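Local coordinates for hypothetical protein (Geobacillus stearothermophilus, PDB 1SFS) that is of unknown function but carries a glycoside hydrolase-like domain of the Rv2525c type and may act as a bacterial lysozyme, at residues N107-A112 with K121-N126. Residues are numbered along the deposited sequence; the frame is centred on the assembly and turned at random.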
loop_
_atom_site.group_PDB
_atom_site.type_symbol
_atom_site.label_atom_id
_atom_site.label_comp_id
_atom_site.label_asym_id
_atom_site.label_seq_id
_atom_site.Cartn_x
_atom_site.Cartn_y
_atom_site.Cartn_z
ATOM N N ASN A 107 -9.491 0.101 12.715
ATOM C CA ASN A 107 -8.476 -0.846 13.110
ATOM C C ASN A 107 -7.109 -0.446 12.535
ATOM O O ASN A 107 -6.076 -0.601 13.237
ATOM C CB ASN A 107 -8.865 -2.235 12.665
ATOM C CG ASN A 107 -9.968 -2.838 13.498
ATOM O OD1 ASN A 107 -10.194 -2.489 14.614
ATOM N ND2 ASN A 107 -10.604 -3.833 12.920
ATOM N N ALA A 108 -7.063 0.031 11.310
ATOM C CA ALA A 108 -5.775 0.443 10.726
ATOM C C ALA A 108 -5.180 1.548 11.544
ATOM O O ALA A 108 -3.965 1.534 11.824
ATOM C CB ALA A 108 -6.002 0.831 9.278
ATOM N N VAL A 109 -5.966 2.568 11.929
ATOM C CA VAL A 109 -5.480 3.685 12.691
ATOM C C VAL A 109 -5.003 3.213 14.061
ATOM O O VAL A 109 -3.980 3.653 14.567
ATOM C CB VAL A 109 -6.583 4.753 12.821
ATOM C CG1 VAL A 109 -6.238 5.832 13.849
ATOM C CG2 VAL A 109 -6.808 5.363 11.458
ATOM N N PHE A 110 -5.762 2.310 14.687
ATOM C CA PHE A 110 -5.349 1.764 15.988
ATOM C C PHE A 110 -3.976 1.149 15.919
ATOM O O PHE A 110 -3.128 1.392 16.783
ATOM C CB PHE A 110 -6.416 0.764 16.420
ATOM C CG PHE A 110 -6.034 -0.129 17.567
ATOM C CD1 PHE A 110 -6.109 0.387 18.842
ATOM C CD2 PHE A 110 -5.659 -1.450 17.392
ATOM C CE1 PHE A 110 -5.783 -0.416 19.952
ATOM C CE2 PHE A 110 -5.347 -2.250 18.454
ATOM C CZ PHE A 110 -5.463 -1.723 19.702
ATOM N N HIS A 111 -3.718 0.341 14.905
ATOM C CA HIS A 111 -2.430 -0.269 14.752
ATOM C C HIS A 111 -1.362 0.783 14.432
ATOM O O HIS A 111 -0.242 0.695 14.979
ATOM C CB HIS A 111 -2.396 -1.381 13.700
ATOM C CG HIS A 111 -3.122 -2.607 14.156
ATOM N ND1 HIS A 111 -2.571 -3.422 15.097
ATOM C CD2 HIS A 111 -4.330 -3.127 13.859
ATOM C CE1 HIS A 111 -3.391 -4.427 15.355
ATOM N NE2 HIS A 111 -4.498 -4.290 14.638
ATOM N N ALA A 112 -1.667 1.730 13.565
ATOM C CA ALA A 112 -0.689 2.754 13.203
ATOM C C ALA A 112 -0.264 3.557 14.452
ATOM O O ALA A 112 0.899 3.861 14.633
ATOM C CB ALA A 112 -1.275 3.652 12.137
ATOM N N LYS A 121 0.327 10.711 7.310
ATOM C CA LYS A 121 0.939 9.575 6.631
ATOM C C LYS A 121 -0.137 8.672 6.062
ATOM O O LYS A 121 -1.228 8.550 6.630
ATOM C CB LYS A 121 1.854 8.825 7.555
ATOM C CG LYS A 121 2.984 9.607 8.176
ATOM C CD LYS A 121 3.936 10.191 7.170
ATOM C CE LYS A 121 5.062 10.949 7.870
ATOM N NZ LYS A 121 5.914 11.594 6.816
ATOM N N LEU A 122 0.160 8.049 4.925
ATOM C CA LEU A 122 -0.735 7.102 4.278
ATOM C C LEU A 122 -0.822 5.768 4.984
ATOM O O LEU A 122 0.198 5.223 5.429
ATOM C CB LEU A 122 -0.235 6.854 2.853
ATOM C CG LEU A 122 -0.578 7.939 1.842
ATOM C CD1 LEU A 122 0.357 7.929 0.669
ATOM C CD2 LEU A 122 -2.022 7.786 1.382
ATOM N N LEU A 123 -2.018 5.205 5.006
ATOM C CA LEU A 123 -2.280 3.811 5.378
ATOM C C LEU A 123 -2.990 3.153 4.203
ATOM O O LEU A 123 -4.054 3.665 3.796
ATOM C CB LEU A 123 -3.124 3.685 6.635
ATOM C CG LEU A 123 -2.650 4.453 7.863
ATOM C CD1 LEU A 123 -3.629 4.307 8.993
ATOM C CD2 LEU A 123 -1.254 4.036 8.311
ATOM N N PHE A 124 -2.454 2.097 3.645
ATOM C CA PHE A 124 -3.037 1.459 2.454
ATOM C C PHE A 124 -3.894 0.282 2.797
ATOM O O PHE A 124 -3.441 -0.678 3.413
ATOM C CB PHE A 124 -1.944 1.007 1.498
ATOM C CG PHE A 124 -1.337 2.142 0.706
ATOM C CD1 PHE A 124 -1.783 2.413 -0.574
ATOM C CD2 PHE A 124 -0.350 2.965 1.244
ATOM C CE1 PHE A 124 -1.294 3.488 -1.293
ATOM C CE2 PHE A 124 0.137 4.040 0.519
ATOM C CZ PHE A 124 -0.322 4.289 -0.740
ATOM N N ALA A 125 -5.124 0.255 2.310
ATOM C CA ALA A 125 -5.996 -0.912 2.392
ATOM C C ALA A 125 -5.641 -1.904 1.316
ATOM O O ALA A 125 -5.595 -1.558 0.146
ATOM C CB ALA A 125 -7.438 -0.479 2.225
ATOM N N ASN A 126 -5.495 -3.178 1.689
ATOM C CA ASN A 126 -5.173 -4.251 0.770
ATOM C C ASN A 126 -6.379 -4.870 0.089
ATOM O O ASN A 126 -6.955 -5.823 0.630
ATOM C CB ASN A 126 -4.466 -5.326 1.612
ATOM C CG ASN A 126 -4.099 -6.480 0.737
ATOM O OD1 ASN A 126 -3.174 -6.318 -0.064
ATOM N ND2 ASN A 126 -4.757 -7.616 0.880
#
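Leu123 sends its forked end from the strand against the helix surface formed by Ala108, Val109 and Ala112; both methyls of the fork touch Ala112, and CD1 alone goes on to Ala108 and Val109. CD2 rests on the methyl of Ala112, 3.8 Å from its CB. CD1 touches that same CB at 4.0 Å and also reaches the preceding turn, lying 4.2 Å from Ala108 CB. CB of Leu123 already points at the helix; CG, anti to the carbonyl carbon (chi1 -52°) and beside the backbone N, sets where the fork ends. Val109 meets it from the flank: its side chain runs at about a right angle to that of Leu123, and CG2, beside the backbone N, comes within 4.2 Å of CD1. The contact joins the helix and the second strand of a beta-alpha-beta unit, strand 84-89, helix 98-114 and strand 122-126, whose two strands are parallel neighbours. The helix segment runs at 133° to the strand, their axes 9.7 Å apart at closest approach, and Ala108 and Ala112 point their CB atoms toward the strand. No hydrogen bond crosses this buried contact; the side chains meet by apolar packing, and CD1 also lies against the helix backbone, 4.0 Å from Ala108 O. Helix 135-145 continues the packing through Trp141 against Ala108 and Leu145 against Val109.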